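Local coordinates for protein xylulose kinase (Bifidobacterium adolescentis ATCC 15703, PDB 3I8B) that probably catalyses the ATP-dependent phosphorylation of D-xylulose to D-xylulose 5-phosphate, as a member of the FGGY carbohydrate kinase family, at residues 83-88 with 178-183; 156-161 with 222-227; 35-40 with 49-54. All blocks are in the same frame, centred on the assembly; numbering follows the deposited sequence. Where two conformers were deposited one is given.

Contact 1 (83-88 with 178-183); sequences QGNVIR and YGPVAE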
loop_
_atom_site.group_PDB
_atom_site.type_symbol
_atom_site.label_atom_id
_atom_site.label_comp_id
_atom_site.label_asym_id
_atom_site.label_seq_id
_atom_site.Cartn_x
_atom_site.Cartn_y
_atom_site.Cartn_z
ATOM N N GLN A 83 18.368 -10.140 21.123
ATOM C CA GLN A 83 17.615 -10.058 22.362
ATOM C C GLN A 83 16.208 -9.508 22.154
ATOM O O GLN A 83 15.505 -9.233 23.121
ATOM C CB GLN A 83 18.362 -9.183 23.381
ATOM C CG GLN A 83 19.599 -9.848 23.975
ATOM C CD GLN A 83 20.307 -8.953 24.976
ATOM O OE1 GLN A 83 19.667 -8.235 25.746
ATOM N NE2 GLN A 83 21.633 -8.988 24.965
ATOM N N GLY A 84 15.804 -9.351 20.902
ATOM C CA GLY A 84 14.500 -8.801 20.582
ATOM C C GLY A 84 14.377 -7.281 20.700
ATOM O O GLY A 84 13.277 -6.740 20.572
ATOM N N ASN A 85 15.492 -6.592 20.948
ATOM C CA ASN A 85 15.506 -5.128 20.956
ATOM C C ASN A 85 15.472 -4.535 19.560
ATOM O O ASN A 85 16.135 -5.039 18.650
ATOM C CB ASN A 85 16.770 -4.589 21.643
ATOM C CG ASN A 85 16.815 -4.903 23.130
ATOM O OD1 ASN A 85 17.702 -5.611 23.589
ATOM N ND2 ASN A 85 15.874 -4.359 23.883
ATOM N N VAL A 86 14.731 -3.442 19.388
ATOM C CA VAL A 86 14.795 -2.696 18.140
ATOM C C VAL A 86 16.155 -2.017 18.064
ATOM O O VAL A 86 16.531 -1.283 18.966
ATOM C CB VAL A 86 13.654 -1.656 18.035
ATOM C CG1 VAL A 86 13.856 -0.762 16.816
ATOM C CG2 VAL A 86 12.293 -2.372 17.967
ATOM N N ILE A 87 16.889 -2.269 16.985
ATOM C CA ILE A 87 18.263 -1.774 16.832
ATOM C C ILE A 87 18.411 -0.244 16.616
ATOM O O ILE A 87 19.302 0.386 17.185
ATOM C CB ILE A 87 19.011 -2.546 15.700
ATOM C CG1 ILE A 87 19.234 -4.008 16.120
ATOM C CG2 ILE A 87 20.345 -1.865 15.382
ATOM C CD1 ILE A 87 19.602 -4.957 14.972
ATOM N N ARG A 88 17.544 0.329 15.788
ATOM C CA ARG A 88 17.595 1.743 15.415
ATOM C C ARG A 88 16.194 2.069 14.926
ATOM O O ARG A 88 15.393 1.167 14.724
ATOM C CB ARG A 88 18.548 1.970 14.236
ATOM C CG ARG A 88 17.860 1.506 12.965
ATOM C CD ARG A 88 18.300 2.062 11.664
ATOM N NE ARG A 88 18.914 3.379 11.675
ATOM C CZ ARG A 88 18.293 4.524 11.428
ATOM N NH1 ARG A 88 19.009 5.639 11.421
ATOM N NH2 ARG A 88 16.982 4.566 11.207
ATOM N N TYR A 178 5.386 -11.080 23.163
ATOM C CA TYR A 178 6.835 -11.156 22.982
ATOM C C TYR A 178 7.471 -9.774 23.023
ATOM O O TYR A 178 6.765 -8.766 23.033
ATOM C CB TYR A 178 7.191 -11.881 21.674
ATOM C CG TYR A 178 6.725 -13.315 21.702
ATOM C CD1 TYR A 178 7.328 -14.231 22.555
ATOM C CD2 TYR A 178 5.665 -13.744 20.914
ATOM C CE1 TYR A 178 6.906 -15.540 22.617
ATOM C CE2 TYR A 178 5.229 -15.065 20.970
ATOM C CZ TYR A 178 5.858 -15.949 21.826
ATOM O OH TYR A 178 5.459 -17.248 21.902
ATOM N N GLY A 179 8.802 -9.741 23.068
ATOM C CA GLY A 179 9.535 -8.493 23.201
ATOM C C GLY A 179 10.936 -8.693 23.751
ATOM O O GLY A 179 11.374 -9.832 23.951
ATOM N N PRO A 180 11.651 -7.585 24.005
ATOM C CA PRO A 180 13.053 -7.638 24.444
ATOM C C PRO A 180 13.269 -8.537 25.645
ATOM O O PRO A 180 12.482 -8.514 26.592
ATOM C CB PRO A 180 13.352 -6.186 24.809
ATOM C CG PRO A 180 12.463 -5.398 23.920
ATOM C CD PRO A 180 11.198 -6.197 23.784
ATOM N N VAL A 181 14.318 -9.349 25.598
ATOM C CA VAL A 181 14.656 -10.197 26.734
ATOM C C VAL A 181 16.072 -9.902 27.202
ATOM O O VAL A 181 16.810 -9.179 26.536
ATOM C CB VAL A 181 14.514 -11.690 26.401
ATOM C CG1 VAL A 181 13.065 -12.011 26.031
ATOM C CG2 VAL A 181 15.459 -12.075 25.281
ATOM N N ALA A 182 16.443 -10.450 28.352
ATOM C CA ALA A 182 17.787 -10.256 28.877
ATOM C C ALA A 182 18.769 -11.140 28.127
ATOM O O ALA A 182 18.372 -12.076 27.428
ATOM C CB ALA A 182 17.835 -10.551 30.365
ATOM N N GLU A 183 20.052 -10.830 28.275
ATOM C CA GLU A 183 21.109 -11.593 27.626
ATOM C C GLU A 183 21.008 -13.064 27.990
ATOM O O GLU A 183 20.843 -13.414 29.159
ATOM C CB GLU A 183 22.482 -11.049 28.021
ATOM C CG GLU A 183 23.637 -12.004 27.752
ATOM C CD GLU A 183 24.997 -11.397 28.083
ATOM O OE1 GLU A 183 25.550 -10.658 27.239
ATOM O OE2 GLU A 183 25.518 -11.671 29.188
#
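Gln83 meets Val181 through the backbone: Val181 N donates to Gln83 O at 2.7 Å, with an N-H...O angle of 165°. The same oxygen is approached by Pro180 CA at 3.2 Å, a CA-H...O contact that accompanies the N-H...O hydrogen bond, so one carbonyl engages two successive residues of the other loop. With CG beside the backbone N (chi1 -73°) and the chain extended beyond it, the Gln83 side chain runs along the 181-183 backbone, and Gln83 CB lies 3.5 Å from Val181 O. Asp81 OD1 accepts from the backbone N of both Gln83 and Asn85. Gly84 follows with a positive phi (78°) that favours glycine; Gly84 CA lies 4.3 Å from Pro180 CA, the shortest CA-CA separation between the segments. Two surface loops of the FGGY N-terminal domain meet here, one between strands 78-80 and 90-91, the other between helix 167-175 and strand 193-195. The second loop goes on to Glu190 and Leu192, which bind the magnesium ion together with Thr241. Gly84 O faces the pyrrolidine of Pro180, 3.7 Å from Pro180 CG. At Asn85 the side-chain amide crosses that ring at a slant, Asn85 ND2 coming within 3.2 Å of Pro180 CB.

Contact 2 (156-161 with 222-227); sequences ENVKKI and EAAEGA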
loop_
_atom_site.group_PDB
_atom_site.type_symbol
_atom_site.label_atom_id
_atom_site.label_comp_id
_atom_site.label_asym_id
_atom_site.label_seq_id
_atom_site.Cartn_x
_atom_site.Cartn_y
_atom_site.Cartn_z
ATOM N N GLU A 156 27.777 -0.999 12.003
ATOM C CA GLU A 156 27.701 -1.643 13.322
ATOM C C GLU A 156 26.292 -2.140 13.631
ATOM O O GLU A 156 26.119 -3.181 14.272
ATOM C CB GLU A 156 28.160 -0.700 14.441
ATOM C CG GLU A 156 29.622 -0.302 14.357
ATOM C CD GLU A 156 29.950 0.430 13.065
ATOM O OE1 GLU A 156 29.194 1.366 12.681
ATOM O OE2 GLU A 156 30.970 0.060 12.435
ATOM N N ASN A 157 25.300 -1.377 13.183
ATOM C CA ASN A 157 23.887 -1.729 13.343
ATOM C C ASN A 157 23.451 -2.855 12.416
ATOM O O ASN A 157 22.673 -3.725 12.811
ATOM C CB ASN A 157 23.002 -0.501 13.056
ATOM C CG ASN A 157 22.939 0.467 14.221
ATOM O OD1 ASN A 157 22.444 1.603 14.089
ATOM N ND2 ASN A 157 23.412 0.020 15.373
ATOM N N VAL A 158 23.906 -2.828 11.170
ATOM C CA VAL A 158 23.442 -3.827 10.224
ATOM C C VAL A 158 23.922 -5.211 10.641
ATOM O O VAL A 158 23.201 -6.199 10.479
ATOM C CB VAL A 158 23.798 -3.506 8.766
ATOM C CG1 VAL A 158 25.119 -4.214 8.342
ATOM C CG2 VAL A 158 22.653 -3.942 7.865
ATOM N N LYS A 159 25.110 -5.259 11.242
ATOM C CA LYS A 159 25.714 -6.514 11.684
ATOM C C LYS A 159 25.022 -7.119 12.907
ATOM O O LYS A 159 25.215 -8.302 13.196
ATOM C CB LYS A 159 27.206 -6.322 11.978
ATOM C CG LYS A 159 28.076 -6.132 10.730
ATOM C CD LYS A 159 29.541 -5.949 11.127
ATOM C CE LYS A 159 30.376 -5.418 9.965
ATOM N NZ LYS A 159 31.708 -4.930 10.425
ATOM N N LYS A 160 24.227 -6.325 13.625
ATOM C CA LYS A 160 23.475 -6.842 14.789
ATOM C C LYS A 160 22.122 -7.464 14.409
ATOM O O LYS A 160 21.440 -8.050 15.249
ATOM C CB LYS A 160 23.221 -5.727 15.816
ATOM C CG LYS A 160 24.467 -5.067 16.401
ATOM C CD LYS A 160 24.065 -4.080 17.501
ATOM C CE LYS A 160 25.186 -3.102 17.812
ATOM N NZ LYS A 160 24.869 -2.229 18.983
ATOM N N ILE A 161 21.705 -7.283 13.165
ATOM C CA ILE A 161 20.393 -7.756 12.741
ATOM C C ILE A 161 20.247 -9.255 13.007
ATOM O O ILE A 161 21.033 -10.048 12.494
ATOM C CB ILE A 161 20.154 -7.471 11.250
ATOM C CG1 ILE A 161 20.204 -5.967 10.989
ATOM C CG2 ILE A 161 18.789 -8.018 10.805
ATOM C CD1 ILE A 161 19.715 -5.553 9.622
ATOM N N GLU A 222 26.529 -6.964 1.718
ATOM C CA GLU A 222 27.901 -7.116 1.238
ATOM C C GLU A 222 28.742 -5.881 1.521
ATOM O O GLU A 222 29.920 -6.000 1.869
ATOM C CB GLU A 222 27.889 -7.422 -0.264
ATOM C CG GLU A 222 29.226 -7.768 -0.898
ATOM C CD GLU A 222 29.034 -8.601 -2.160
ATOM O OE1 GLU A 222 28.570 -9.763 -2.057
ATOM O OE2 GLU A 222 29.314 -8.087 -3.251
ATOM N N ALA A 223 28.125 -4.707 1.389
ATOM C CA ALA A 223 28.808 -3.438 1.603
ATOM C C ALA A 223 29.428 -3.342 2.986
ATOM O O ALA A 223 30.500 -2.758 3.148
ATOM C CB ALA A 223 27.855 -2.267 1.384
ATOM N N ALA A 224 28.750 -3.897 3.986
ATOM C CA ALA A 224 29.257 -3.818 5.351
ATOM C C ALA A 224 30.112 -5.026 5.755
ATOM O O ALA A 224 30.996 -4.899 6.599
ATOM C CB ALA A 224 28.098 -3.600 6.358
ATOM N N GLU A 225 29.876 -6.180 5.137
ATOM C CA GLU A 225 30.375 -7.439 5.703
ATOM C C GLU A 225 31.331 -8.268 4.827
ATOM O O GLU A 225 32.003 -9.162 5.331
ATOM C CB GLU A 225 29.195 -8.334 6.134
ATOM C CG GLU A 225 28.169 -7.644 7.052
ATOM C CD GLU A 225 27.076 -8.593 7.575
ATOM O OE1 GLU A 225 27.366 -9.771 7.858
ATOM O OE2 GLU A 225 25.924 -8.152 7.725
ATOM N N GLY A 226 31.387 -7.999 3.528
ATOM C CA GLY A 226 32.082 -8.908 2.622
ATOM C C GLY A 226 31.098 -9.954 2.119
ATOM O O GLY A 226 30.095 -10.219 2.787
ATOM N N ALA A 227 31.377 -10.549 0.959
ATOM C CA ALA A 227 30.418 -11.428 0.286
ATOM C C ALA A 227 29.993 -12.668 1.073
ATOM O O ALA A 227 28.796 -12.890 1.264
ATOM C CB ALA A 227 30.929 -11.833 -1.105
HETATM O O HOH W 1 33.459 -4.403 7.538
#
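Val158 and Ala224 supply an apolar contact, one methyl against another: Val158 CG1 lies 3.6 Å from Ala224 CB, and both CB atoms point at the opposing segment. Val150 and Ala151 of helix 143-153 also touch Val158. A second apolar contact is made by the aliphatic stems of Lys159 and Glu225, which lie side by side but head opposite ways, with Lys159 CG 4.0 Å from Glu225 CG; farther along, Lys159 CE passes 3.5 Å from Ala224 O. The charged ends therefore diverge, Lys159 NZ being 7.0 Å from Glu225 OE1, too far for a salt bridge. The polar link is a water that donates to Ala224 O at 2.7 Å while taking a weak bond from Lys159 NZ at 3.4 Å. Within the second segment, Glu222 O accepts from both Glu225 N and Gly226 N as helix 214-225 ends. Gly226 then leaves helical angles and sits at the N-cap of helix 227-236, where its phi of 90° with psi 156° calls for glycine. From that next helix, His233 NE2 bonds to Val158 O. With no direct hydrogen bond between the segments, cohesion probably rests mainly on hydrocarbon contact, with a water bridge that is weak on the lysine side.

Contact 3 (35-40 with 49-54); sequences AKHPNG and WSAFQE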
loop_
_atom_site.group_PDB
_atom_site.type_symbol
_atom_site.label_atom_id
_atom_site.label_comp_id
_atom_site.label_asym_id
_atom_site.label_seq_id
_atom_site.Cartn_x
_atom_site.Cartn_y
_atom_site.Cartn_z
ATOM N N ALA A 35 -5.220 6.477 18.944
ATOM C CA ALA A 35 -4.153 7.251 19.569
ATOM C C ALA A 35 -3.139 7.666 18.515
ATOM O O ALA A 35 -3.005 7.000 17.492
ATOM C CB ALA A 35 -3.480 6.448 20.661
ATOM N N LYS A 36 -2.422 8.757 18.780
ATOM C CA LYS A 36 -1.517 9.363 17.804
ATOM C C LYS A 36 -0.115 8.788 17.837
ATOM O O LYS A 36 0.397 8.445 18.900
ATOM C CB LYS A 36 -1.404 10.877 18.049
ATOM C CG LYS A 36 -2.665 11.662 17.785
ATOM C CD LYS A 36 -2.838 11.944 16.301
ATOM C CE LYS A 36 -3.818 13.090 16.078
ATOM N NZ LYS A 36 -3.794 13.554 14.665
ATOM N N HIS A 37 0.506 8.712 16.663
ATOM C CA HIS A 37 1.939 8.459 16.538
ATOM C C HIS A 37 2.666 9.790 16.371
ATOM O O HIS A 37 2.085 10.746 15.863
ATOM C CB HIS A 37 2.234 7.585 15.311
ATOM C CG HIS A 37 1.738 6.181 15.427
ATOM N ND1 HIS A 37 1.471 5.388 14.330
ATOM C CD2 HIS A 37 1.448 5.420 16.516
ATOM C CE1 HIS A 37 1.046 4.205 14.736
ATOM N NE2 HIS A 37 1.032 4.200 16.061
ATOM N N PRO A 38 3.943 9.853 16.783
ATOM C CA PRO A 38 4.767 11.039 16.500
ATOM C C PRO A 38 4.889 11.275 14.994
ATOM O O PRO A 38 4.781 10.336 14.209
ATOM C CB PRO A 38 6.145 10.664 17.070
ATOM C CG PRO A 38 5.886 9.492 18.004
ATOM C CD PRO A 38 4.705 8.778 17.447
ATOM N N ASN A 39 5.089 12.523 14.585
ATOM C CA ASN A 39 5.353 12.807 13.181
ATOM C C ASN A 39 6.761 12.344 12.808
ATOM O O ASN A 39 7.613 12.133 13.680
ATOM C CB ASN A 39 5.202 14.303 12.900
ATOM C CG ASN A 39 3.880 14.855 13.393
ATOM O OD1 ASN A 39 3.847 15.832 14.146
ATOM N ND2 ASN A 39 2.780 14.224 12.981
ATOM N N GLY A 40 7.016 12.199 11.515
ATOM C CA GLY A 40 8.323 11.755 11.072
ATOM C C GLY A 40 8.256 10.591 10.106
ATOM O O GLY A 40 7.310 9.786 10.129
ATOM N N TRP A 49 3.773 0.761 19.973
ATOM C CA TRP A 49 3.248 -0.066 21.045
ATOM C C TRP A 49 2.397 0.777 22.008
ATOM O O TRP A 49 1.294 0.377 22.394
ATOM C CB TRP A 49 4.347 -0.777 21.820
ATOM C CG TRP A 49 3.757 -1.535 22.957
ATOM C CD1 TRP A 49 3.893 -1.267 24.293
ATOM C CD2 TRP A 49 2.849 -2.646 22.861
ATOM N NE1 TRP A 49 3.156 -2.165 25.029
ATOM C CE2 TRP A 49 2.508 -3.019 24.177
ATOM C CE3 TRP A 49 2.311 -3.368 21.789
ATOM C CZ2 TRP A 49 1.656 -4.092 24.448
ATOM C CZ3 TRP A 49 1.460 -4.440 22.061
ATOM C CH2 TRP A 49 1.146 -4.787 23.376
ATOM N N SER A 50 2.918 1.938 22.394
ATOM C CA SER A 50 2.205 2.818 23.324
ATOM C C SER A 50 0.876 3.301 22.745
ATOM O O SER A 50 -0.135 3.346 23.449
ATOM C CB SER A 50 3.075 4.008 23.727
ATOM O OG SER A 50 4.157 3.595 24.545
ATOM N N ALA A 51 0.889 3.674 21.469
ATOM C CA ALA A 51 -0.329 4.082 20.787
ATOM C C ALA A 51 -1.345 2.939 20.735
ATOM O O ALA A 51 -2.537 3.160 20.969
ATOM C CB ALA A 51 -0.029 4.607 19.388
ATOM N N PHE A 52 -0.892 1.725 20.426
ATOM C CA PHE A 52 -1.807 0.586 20.440
ATOM C C PHE A 52 -2.478 0.401 21.802
ATOM O O PHE A 52 -3.682 0.185 21.887
ATOM C CB PHE A 52 -1.120 -0.728 20.053
ATOM C CG PHE A 52 -1.948 -1.937 20.375
ATOM C CD1 PHE A 52 -3.037 -2.280 19.580
ATOM C CD2 PHE A 52 -1.652 -2.722 21.484
ATOM C CE1 PHE A 52 -3.816 -3.388 19.886
ATOM C CE2 PHE A 52 -2.425 -3.819 21.790
ATOM C CZ PHE A 52 -3.509 -4.159 20.986
ATOM N N GLN A 53 -1.679 0.465 22.855
ATOM C CA GLN A 53 -2.171 0.263 24.199
ATOM C C GLN A 53 -3.223 1.306 24.563
ATOM O O GLN A 53 -4.253 0.961 25.113
ATOM C CB GLN A 53 -1.022 0.343 25.193
ATOM C CG GLN A 53 -0.374 -0.990 25.509
ATOM C CD GLN A 53 -0.172 -1.165 27.007
ATOM O OE1 GLN A 53 0.261 -0.239 27.717
ATOM N NE2 GLN A 53 -0.496 -2.349 27.499
ATOM N N GLU A 54 -2.948 2.570 24.239
ATOM C CA GLU A 54 -3.850 3.670 24.566
ATOM C C GLU A 54 -5.120 3.574 23.728
ATOM O O GLU A 54 -6.223 3.820 24.215
ATOM C CB GLU A 54 -3.149 5.022 24.344
ATOM C CG GLU A 54 -4.057 6.248 24.504
ATOM C CD GLU A 54 -3.456 7.515 23.900
ATOM O OE1 GLU A 54 -2.201 7.646 23.898
ATOM O OE2 GLU A 54 -4.243 8.379 23.432
HETATM O O HOH W 2 -3.163 10.270 20.913
HETATM O O HOH W 3 -0.268 8.608 21.345
#
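Side-chain torsions set the geometry around Ala35 and Ala51. Glu54 carries CG anti to its backbone N (chi1 173°) and stays extended beyond it, which lays the carboxylate over the Ala35 methyl; the methyl sits against its face, with Glu54 CD 3.4 Å from Ala35 CB. In His37, chi1 -68° directs the ring to the helix and chi2 157° sets its rotation, presenting the CD2-NE2 edge. The Ala51 methyl lies at that edge, near the ring plane, with Ala51 CB 3.3 Å from His37 CD2. The two alanines point at each other, their CB atoms 4.1 Å apart, and Ala35 CB also sits 3.4 Å from Ala51 O. Small residues thus allow the backbones to approach closely, 5.1 Å between the CA atoms of Ala35 and Ala51. No direct hydrogen bond crosses the contact. Instead a water accepts from Lys36 N at 2.7 Å and donates weakly to Glu54 OE2, tying the exposed carboxylate to the strand end. The hydrogen bond of His37 ND1 to Thr14 O helps hold the ring's rotation, while Trp48 meets the ring. Cys17 of strand 16-23 touches both His37 and Ala51. The arrangement is that of helix 46-58 packed on the edge strand 29-36 of the five-stranded N-terminal sheet, order 3-2-1-4-5, characteristic of the actin-like ATPase fold; His37 lies about 8 Å, between side chains, from Asp11, predicted to be important for activity.

All three contacts belong to the FGGY N-terminal domain. Contact 3 closes first along the chain, whereas contacts 1 and 2 interleave, in the order 83-88, 156-161, 178-183 and 222-227. Contacts 1 and 2 have centres 19 Å apart and touch directly: Ile87 CD1 packs 3.6 Å from Lys160 C, and Ile87 also meets Asn157 of helix 155-158. Contact 3 is separate, its centre 20 Å from that of contact 1 and 31 Å from that of contact 2, with nearest atoms about 7 and 17 Å away. The Ile87 packing on Asn157 and Lys160 thus couples the loop at 83-88 to helix 155-158, joining two peripheral junctions, while the buried helix-on-sheet junction stands apart.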